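Long-range contacts in heme peroxidase (Bacteroides thetaiotaomicron, PDB 2GVK), which is a dye-decolorizing peroxidase that probably uses heme and hydrogen peroxide to oxidise dyes and other organic substrates: residues Ala152-Phe156 with His195-Trp200; His232-Ile238 with Arg275-Met280. All coordinates share one frame; numbering follows the deposited sequence. Where two conformers were deposited one is given.

Contact 1 (Ala152-Phe156 with His195-Trp200); sequences AIIGF and HDMVAW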
ATOM      1  N   ALA A 152      -6.646  -6.488 -22.120  1.00 13.63           N
ATOM      2  CA  ALA A 152      -6.986  -7.797 -22.571  1.00 13.66           C
ATOM      3  C   ALA A 152      -5.690  -8.492 -23.028  1.00 13.33           C
ATOM      4  O   ALA A 152      -4.662  -7.844 -23.222  1.00 13.54           O
ATOM      5  CB  ALA A 152      -7.995  -7.732 -23.711  1.00 13.66           C
ATOM      6  N   ILE A 153      -5.751  -9.782 -23.200  1.00 13.35           N
ATOM      7  CA  ILE A 153      -4.558 -10.560 -23.462  1.00 13.64           C
ATOM      8  C   ILE A 153      -3.954 -10.221 -24.859  1.00 14.05           C
ATOM      9  O   ILE A 153      -2.773 -10.478 -25.115  1.00 14.36           O
ATOM     10  CB  ILE A 153      -4.871 -12.067 -23.316  1.00 13.65           C
ATOM     11  CG1 ILE A 153      -3.591 -12.873 -23.011  1.00 14.53           C
ATOM     12  CG2 ILE A 153      -5.595 -12.588 -24.538  1.00 15.15           C
ATOM     13  CD1 ILE A 153      -3.880 -14.258 -22.502  1.00 14.41           C
ATOM     14  N   ILE A 154      -4.764  -9.599 -25.719  1.00 13.98           N
ATOM     15  CA  ILE A 154      -4.297  -9.106 -27.039  1.00 14.15           C
ATOM     16  C   ILE A 154      -3.550  -7.742 -26.940  1.00 14.30           C
ATOM     17  O   ILE A 154      -3.169  -7.167 -27.951  1.00 14.81           O
ATOM     18  CB  ILE A 154      -5.470  -8.971 -28.032  1.00 14.59           C
ATOM     19  CG1 ILE A 154      -6.595  -8.133 -27.388  1.00 17.19           C
ATOM     20  CG2 ILE A 154      -5.956 -10.320 -28.422  1.00 14.96           C
ATOM     21  CD1 ILE A 154      -7.456  -7.458 -28.343  1.00 21.75           C
ATOM     22  N   GLY A 155      -3.399  -7.224 -25.722  1.00 13.87           N
ATOM     23  CA  GLY A 155      -2.520  -6.075 -25.467  1.00 13.83           C
ATOM     24  C   GLY A 155      -3.162  -4.730 -25.586  1.00 13.71           C
ATOM     25  O   GLY A 155      -2.475  -3.723 -25.675  1.00 14.32           O
ATOM     26  N   PHE A 156      -4.488  -4.716 -25.639  1.00 13.20           N
ATOM     27  CA  PHE A 156      -5.260  -3.499 -25.679  1.00 13.41           C
ATOM     28  C   PHE A 156      -6.059  -3.405 -24.405  1.00 13.89           C
ATOM     29  O   PHE A 156      -6.607  -4.376 -23.949  1.00 14.34           O
ATOM     30  CB  PHE A 156      -6.233  -3.524 -26.865  1.00 13.16           C
ATOM     31  CG  PHE A 156      -5.617  -3.135 -28.159  1.00 12.33           C
ATOM     32  CD1 PHE A 156      -4.772  -4.010 -28.841  1.00 12.02           C
ATOM     33  CD2 PHE A 156      -5.893  -1.908 -28.730  1.00 12.37           C
ATOM     34  CE1 PHE A 156      -4.225  -3.657 -30.053  1.00 10.57           C
ATOM     35  CE2 PHE A 156      -5.355  -1.564 -29.948  1.00 12.24           C
ATOM     36  CZ  PHE A 156      -4.492  -2.424 -30.593  1.00 11.81           C
ATOM     37  N   HIS A 195      -7.447 -17.459 -28.664  1.00 12.52           N
ATOM     38  CA  HIS A 195      -6.855 -16.559 -29.649  1.00 12.85           C
ATOM     39  C   HIS A 195      -5.813 -17.220 -30.487  1.00 13.35           C
ATOM     40  O   HIS A 195      -5.117 -18.154 -30.033  1.00 13.96           O
ATOM     41  CB  HIS A 195      -6.233 -15.362 -28.956  1.00 12.86           C
ATOM     42  CG  HIS A 195      -7.211 -14.520 -28.241  1.00 14.20           C
ATOM     43  ND1 HIS A 195      -8.220 -13.835 -28.893  1.00 14.56           N
ATOM     44  CD2 HIS A 195      -7.388 -14.285 -26.918  1.00 15.12           C
ATOM     45  CE1 HIS A 195      -8.947 -13.187 -28.003  1.00 14.33           C
ATOM     46  NE2 HIS A 195      -8.476 -13.458 -26.799  1.00 15.09           N
ATOM     47  N   ASP A 196      -5.715 -16.758 -31.741  1.00 12.75           N
ATOM     48  CA  ASP A 196      -4.605 -17.086 -32.623  1.00 12.86           C
ATOM     49  C   ASP A 196      -3.575 -15.989 -32.427  1.00 13.05           C
ATOM     50  O   ASP A 196      -3.554 -14.994 -33.147  1.00 12.77           O
ATOM     51  CB  ASP A 196      -5.088 -17.139 -34.070  1.00 12.86           C
ATOM     52  CG  ASP A 196      -4.009 -17.604 -35.044  1.00 15.71           C
ATOM     53  OD1 ASP A 196      -2.803 -17.636 -34.666  1.00 14.73           O
ATOM     54  OD2 ASP A 196      -4.371 -17.900 -36.220  1.00 17.99           O
HETATM   55  N   MSE A 197      -2.752 -16.154 -31.395  1.00 13.55           N
HETATM   56  CA  MSE A 197      -1.774 -15.112 -31.015  0.50 13.90           C
HETATM   57  C   MSE A 197      -0.666 -14.945 -32.019  1.00 13.97           C
HETATM   58  O   MSE A 197      -0.147 -13.866 -32.185  1.00 14.08           O
HETATM   59  CB  MSE A 197      -1.179 -15.410 -29.643  0.50 14.28           C
HETATM   60  CG  MSE A 197      -2.155 -15.332 -28.565  0.50 14.22           C
HETATM   61 SE   MSE A 197      -3.025 -13.574 -28.450  0.35 19.78          SE
HETATM   62  CE  MSE A 197      -1.674 -12.642 -27.415  0.50 20.20           C
ATOM     63  N   VAL A 198      -0.319 -16.003 -32.722  1.00 13.96           N
ATOM     64  CA  VAL A 198       0.719 -15.899 -33.724  1.00 14.20           C
ATOM     65  C   VAL A 198       0.264 -14.984 -34.868  1.00 14.23           C
ATOM     66  O   VAL A 198       0.963 -14.045 -35.233  1.00 14.52           O
ATOM     67  CB  VAL A 198       1.129 -17.292 -34.259  1.00 14.24           C
ATOM     68  CG1 VAL A 198       2.031 -17.154 -35.442  1.00 16.13           C
ATOM     69  CG2 VAL A 198       1.807 -18.089 -33.146  1.00 16.46           C
ATOM     70  N   ALA A 199      -0.959 -15.181 -35.338  1.00 14.05           N
ATOM     71  CA  ALA A 199      -1.503 -14.332 -36.390  1.00 13.96           C
ATOM     72  C   ALA A 199      -1.685 -12.886 -35.898  1.00 13.66           C
ATOM     73  O   ALA A 199      -1.427 -11.943 -36.634  1.00 14.00           O
ATOM     74  CB  ALA A 199      -2.787 -14.875 -36.865  1.00 14.12           C
ATOM     75  N   TRP A 200      -2.167 -12.729 -34.659  1.00 13.37           N
ATOM     76  CA  TRP A 200      -2.390 -11.403 -34.079  1.00 13.21           C
ATOM     77  C   TRP A 200      -1.095 -10.622 -33.966  1.00 13.71           C
ATOM     78  O   TRP A 200      -1.031  -9.453 -34.336  1.00 13.70           O
ATOM     79  CB  TRP A 200      -3.031 -11.540 -32.704  1.00 12.88           C
ATOM     80  CG  TRP A 200      -3.241 -10.254 -32.001  1.00 12.13           C
ATOM     81  CD1 TRP A 200      -2.595  -9.820 -30.892  1.00 11.70           C
ATOM     82  CD2 TRP A 200      -4.182  -9.216 -32.354  1.00 11.26           C
ATOM     83  NE1 TRP A 200      -3.041  -8.579 -30.542  1.00 13.29           N
ATOM     84  CE2 TRP A 200      -4.040  -8.196 -31.405  1.00 11.85           C
ATOM     85  CE3 TRP A 200      -5.120  -9.057 -33.389  1.00 13.18           C
ATOM     86  CZ2 TRP A 200      -4.823  -7.030 -31.434  1.00 11.60           C
ATOM     87  CZ3 TRP A 200      -5.895  -7.896 -33.416  1.00 11.75           C
ATOM     88  CH2 TRP A 200      -5.724  -6.894 -32.460  1.00 12.70           C
TER

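Contact 2 (His232-Ile238 with Arg275-Met280); sequences HNAVTNI and RMLENM. With EDO (1,2-ethanediol), chain H.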
ATOM      1  N   HIS A 232     -14.018  -4.013 -33.551  1.00 12.48           N
ATOM      2  CA  HIS A 232     -14.664  -4.636 -32.404  1.00 13.07           C
ATOM      3  C   HIS A 232     -15.529  -3.653 -31.627  1.00 14.32           C
ATOM      4  O   HIS A 232     -16.640  -3.980 -31.236  1.00 14.57           O
ATOM      5  CB  HIS A 232     -13.609  -5.237 -31.481  1.00 12.97           C
ATOM      6  CG  HIS A 232     -14.175  -5.886 -30.268  1.00 13.11           C
ATOM      7  ND1 HIS A 232     -14.946  -7.026 -30.325  1.00 16.88           N
ATOM      8  CD2 HIS A 232     -14.026  -5.596 -28.950  1.00 17.43           C
ATOM      9  CE1 HIS A 232     -15.278  -7.389 -29.101  1.00 19.17           C
ATOM     10  NE2 HIS A 232     -14.737  -6.533 -28.250  1.00 17.85           N
ATOM     11  N   ASN A 233     -15.022  -2.460 -31.389  1.00 15.55           N
ATOM     12  CA  ASN A 233     -15.780  -1.495 -30.600  1.00 16.85           C
ATOM     13  C   ASN A 233     -16.871  -0.796 -31.419  1.00 17.28           C
ATOM     14  O   ASN A 233     -17.771  -0.213 -30.862  1.00 18.08           O
ATOM     15  CB  ASN A 233     -14.879  -0.497 -29.947  1.00 17.28           C
ATOM     16  CG  ASN A 233     -14.556   0.620 -30.807  1.00 21.02           C
ATOM     17  OD1 ASN A 233     -14.469   0.482 -32.022  1.00 24.15           O
ATOM     18  ND2 ASN A 233     -14.386   1.788 -30.205  1.00 27.63           N
ATOM     19  N   ALA A 234     -16.792  -0.878 -32.744  1.00 17.00           N
ATOM     20  CA  ALA A 234     -17.870  -0.390 -33.573  1.00 17.00           C
ATOM     21  C   ALA A 234     -19.054  -1.365 -33.534  1.00 17.09           C
ATOM     22  O   ALA A 234     -20.197  -0.952 -33.347  1.00 17.08           O
ATOM     23  CB  ALA A 234     -17.403  -0.183 -34.995  1.00 16.85           C
ATOM     24  N   VAL A 235     -18.784  -2.654 -33.733  1.00 17.05           N
ATOM     25  CA  VAL A 235     -19.867  -3.620 -33.862  1.00 17.62           C
ATOM     26  C   VAL A 235     -20.499  -3.991 -32.524  1.00 18.40           C
ATOM     27  O   VAL A 235     -21.655  -4.343 -32.490  1.00 18.22           O
ATOM     28  CB  VAL A 235     -19.427  -4.944 -34.612  1.00 17.43           C
ATOM     29  CG1 VAL A 235     -18.760  -4.610 -35.975  1.00 17.09           C
ATOM     30  CG2 VAL A 235     -18.527  -5.774 -33.760  1.00 18.08           C
ATOM     31  N   THR A 236     -19.739  -3.905 -31.434  1.00 19.88           N
ATOM     32  CA  THR A 236     -20.250  -4.359 -30.085  1.00 21.43           C
ATOM     33  C   THR A 236     -20.956  -3.254 -29.297  1.00 23.05           C
ATOM     34  O   THR A 236     -21.588  -3.526 -28.272  1.00 23.83           O
ATOM     35  CB  THR A 236     -19.153  -4.944 -29.193  1.00 21.48           C
ATOM     36  OG1 THR A 236     -18.125  -3.959 -28.959  1.00 21.36           O
ATOM     37  CG2 THR A 236     -18.554  -6.189 -29.813  1.00 22.33           C
ATOM     38  N   ASN A 237     -20.771  -2.019 -29.715  1.00 23.69           N
ATOM     39  CA  ASN A 237     -21.500  -0.899 -29.147  1.00 24.31           C
ATOM     40  C   ASN A 237     -22.696  -0.708 -30.009  1.00 24.61           C
ATOM     41  O   ASN A 237     -22.607  -0.115 -31.052  1.00 24.88           O
ATOM     42  N   ILE A 238     -23.832  -1.278 -29.591  1.00 24.70           N
ATOM     43  CA  ILE A 238     -24.975  -1.417 -30.495  1.00 24.78           C
ATOM     44  C   ILE A 238     -25.757  -0.157 -30.646  1.00 25.10           C
ATOM     45  O   ILE A 238     -26.502  -0.022 -31.586  1.00 25.75           O
ATOM     46  CB  ILE A 238     -25.923  -2.567 -30.080  1.00 24.59           C
ATOM     47  CG1 ILE A 238     -26.590  -2.276 -28.743  1.00 22.80           C
ATOM     48  CG2 ILE A 238     -25.150  -3.875 -30.018  1.00 24.34           C
ATOM     49  CD1 ILE A 238     -27.655  -3.298 -28.381  1.00 22.52           C
ATOM     50  N   ARG A 275     -28.104  -8.934 -29.170  1.00 11.84           N
ATOM     51  CA  ARG A 275     -27.955  -8.058 -30.330  1.00 11.97           C
ATOM     52  C   ARG A 275     -26.481  -7.795 -30.645  1.00 11.99           C
ATOM     53  O   ARG A 275     -26.079  -7.763 -31.810  1.00 11.83           O
ATOM     54  CB  ARG A 275     -28.696  -6.737 -30.116  1.00 11.88           C
ATOM     55  CG  ARG A 275     -28.464  -5.705 -31.215  1.00 14.75           C
ATOM     56  CD  ARG A 275     -29.704  -4.905 -31.596  1.00 17.87           C
ATOM     57  NE  ARG A 275     -30.823  -5.762 -31.966  1.00 16.37           N
ATOM     58  CZ  ARG A 275     -31.973  -5.312 -32.453  1.00 15.32           C
ATOM     59  NH1 ARG A 275     -32.159  -4.010 -32.625  1.00 15.56           N
ATOM     60  NH2 ARG A 275     -32.945  -6.160 -32.766  1.00 14.85           N
HETATM   61  N   MSE A 276     -25.685  -7.613 -29.595  1.00 12.02           N
HETATM   62  CA  MSE A 276     -24.234  -7.465 -29.714  0.70 12.13           C
HETATM   63  C   MSE A 276     -23.643  -8.700 -30.405  1.00 12.07           C
HETATM   64  O   MSE A 276     -22.858  -8.590 -31.341  1.00 12.07           O
HETATM   65  CB  MSE A 276     -23.621  -7.286 -28.320  0.70 12.29           C
HETATM   66  CG  MSE A 276     -22.131  -7.119 -28.303  0.70 13.83           C
HETATM   67 SE   MSE A 276     -21.401  -7.332 -26.507  0.40 19.14          SE
HETATM   68  CE  MSE A 276     -21.457  -9.311 -26.411  0.70 17.39           C
ATOM     69  N   LEU A 277     -24.047  -9.881 -29.936  1.00 11.94           N
ATOM     70  CA  LEU A 277     -23.579 -11.123 -30.519  1.00 12.04           C
ATOM     71  C   LEU A 277     -23.997 -11.255 -31.985  1.00 12.17           C
ATOM     72  O   LEU A 277     -23.225 -11.751 -32.806  1.00 12.50           O
ATOM     73  CB  LEU A 277     -24.088 -12.320 -29.721  1.00 11.95           C
ATOM     74  CG  LEU A 277     -23.514 -12.476 -28.320  1.00 11.32           C
ATOM     75  CD1 LEU A 277     -24.329 -13.484 -27.531  1.00 10.89           C
ATOM     76  CD2 LEU A 277     -22.067 -12.895 -28.366  1.00 13.54           C
ATOM     77  N   GLU A 278     -25.228 -10.866 -32.302  1.00 12.42           N
ATOM     78  CA  GLU A 278     -25.674 -10.861 -33.721  1.00 12.92           C
ATOM     79  C   GLU A 278     -24.755  -9.954 -34.558  1.00 12.87           C
ATOM     80  O   GLU A 278     -24.288 -10.349 -35.639  1.00 13.10           O
ATOM     81  CB  GLU A 278     -27.102 -10.394 -33.838  1.00 13.44           C
ATOM     82  CG  GLU A 278     -28.138 -11.392 -33.336  1.00 17.90           C
ATOM     83  CD  GLU A 278     -29.565 -10.810 -33.344  1.00 26.62           C
ATOM     84  OE1 GLU A 278     -29.738  -9.631 -33.759  1.00 31.26           O
ATOM     85  OE2 GLU A 278     -30.511 -11.521 -32.913  1.00 32.49           O
ATOM     86  N   ASN A 279     -24.495  -8.742 -34.061  1.00 12.77           N
ATOM     87  CA  ASN A 279     -23.615  -7.811 -34.760  1.00 12.93           C
ATOM     88  C   ASN A 279     -22.223  -8.415 -34.999  1.00 13.00           C
ATOM     89  O   ASN A 279     -21.592  -8.147 -36.014  1.00 13.04           O
ATOM     90  CB  ASN A 279     -23.466  -6.501 -33.976  1.00 12.90           C
ATOM     91  CG  ASN A 279     -24.666  -5.583 -34.119  1.00 13.76           C
ATOM     92  OD1 ASN A 279     -25.700  -5.956 -34.677  1.00 11.86           O
ATOM     93  ND2 ASN A 279     -24.535  -4.377 -33.598  1.00 16.36           N
HETATM   94  N   MSE A 280     -21.726  -9.172 -34.024  1.00 12.91           N
HETATM   95  CA  MSE A 280     -20.390  -9.752 -34.117  1.00 12.92           C
HETATM   96  C   MSE A 280     -20.331 -10.916 -35.074  1.00 12.93           C
HETATM   97  O   MSE A 280     -19.450 -10.967 -35.962  1.00 12.78           O
HETATM   98  CB  MSE A 280     -19.923 -10.230 -32.746  1.00 13.23           C
HETATM   99  CG  MSE A 280     -19.644  -9.123 -31.774  1.00 13.36           C
HETATM  100 SE   MSE A 280     -19.344  -9.845 -29.998  0.70 22.89          SE
HETATM  101  CE  MSE A 280     -17.650 -10.893 -30.400  1.00 18.37           C
TER
HETATM  102  C1  EDO H 323     -17.874  -9.229 -26.607  1.00 38.43           C
HETATM  103  O1  EDO H 323     -18.272 -10.628 -26.705  1.00 41.46           O
HETATM  104  C2  EDO H 323     -16.403  -9.100 -26.143  1.00 36.19           C
HETATM  105  O2  EDO H 323     -16.181  -7.787 -25.509  1.00 31.34           O
HETATM  106  O   HOH W   1     -26.503  -2.127 -33.709  1.00 29.86           O

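Contact 1 (Ala152-Phe156 with His195-Trp200)
Ile154 lies against one face of the Trp200 indole, its CB packed over the rim and its CG2 methyl 4.1 Å from the centroid of the five-membered ring, a CH-pi contact. The same CG2 also sits over a face of the His195 imidazole, 4.2 Å from that centroid, so one methyl wedges between two rings. At the edge of the indole, Trp200 CZ2 meets Phe156 CE1 at 3.7 Å. Ile153 CG2 comes obliquely onto the imidazole, 3.4 Å from His195 CD2.

The polar tie is Trp200 NE1 to Ile154 O, a 3.0 Å hydrogen bond on a carbonyl lone pair, with the oxygen 19° out of the indole plane. Trp200 can make it because its CG runs anti to the backbone N (chi1 177°), carrying the indole off the helix toward the loop. The accepting carbonyl is held in place by a type I turn from Ala152 to Gly155. Were Trp200 an alanine, Ile154 O would probably lose its donor, and a gap would be likely to open beside Ile154 and Phe156.

Gly155 and Phe156 begin a sequence that matches the GXXDG motif of the DyP family, whose aspartate would be Asp158, and Ala152 packs on that residue. Asp196 N-caps helix 197-201, its carboxylate taking Ala199 N. His195, ending strand 186-195, has its NE2 hydrogen-bonded to the hydroxyl of Thr261, on strand 258-267. Phe295 meets the indole edge-to-face, helix 205-212 touches Ile154, Phe156 and Trp200, and Phe122 of a second subunit packs on Ile153.

Contact 2 (His232-Ile238 with Arg275-Met280)
Asn279 reaches from helix 270-281 to the backbone of the facing segment, its ND2 giving a hydrogen bond of 3.1 Å to Val235 O. The oxygen lies in the plane of the Asn279 amide, and the donor lies in the carbonyl plane, with a C=O...N angle of 152°. With CG anti to its own carbonyl carbon (chi1 -78°), Asn279 directs the amide toward this oxygen and toward a water 3.0 Å from ND2. That water donates in turn to Ile238 O, and the two acceptors together fix which way the amide is turned.

Apolar groups pack alongside this bond. Ile238 CG2 settles on the helix backbone, 3.7 Å from Met276 CA, while its CD1 lies 3.8 Å from CG of Arg275, whose aliphatic part it crosses at about a right angle. One helical turn on, Thr236 CG2 rests 3.7 Å from Met280 CG, with Val235 CG2 4.1 Å from the same atom.

Behind this layer, Thr236 is turned by its hydroxyl: OG1 bonds back to His232 O at 2.7 Å, on the opposite face of that carbonyl from Thr236 N. His232 ND1 is held by Asp290, which also pairs with the backbone of Met280 and so links both segments. A 1,2-ethanediol, probably from the crystallisation liquor, makes a weak bond with His232 NE2 and a hydrogen bond with Asn248.

A histidine backed by an aspartate is consistent with the proximal heme ligand of DyP relatives; the diol would then lie in the probable heme pocket, bordered by the selenomethionines Met280 and, in one conformer, Met276.

In the fold
After strand 136-145 the chain enters the loop holding 152-156, passes helix 169-173 and strand 186-195, and closes contact 1 at the start of helix 197-201. Contact 2 opens only later, at 232-238; the chain then runs through strands 245-253 and 258-267 before helix 270-281 completes it. The two loops are therefore in series, neither nested nor crossed, and both lie in the C-terminal part of the Dyp-type peroxidase sequence. The centres of contacts 1 and 2 lie about 19 Å apart, without touching. Helix 205-212 connects them: its side chains cover contact 1, while Val211 and Ile212 bond to the backbone of contact 2. Both also pack on strand 245-253, outermost in the sheet within this chain.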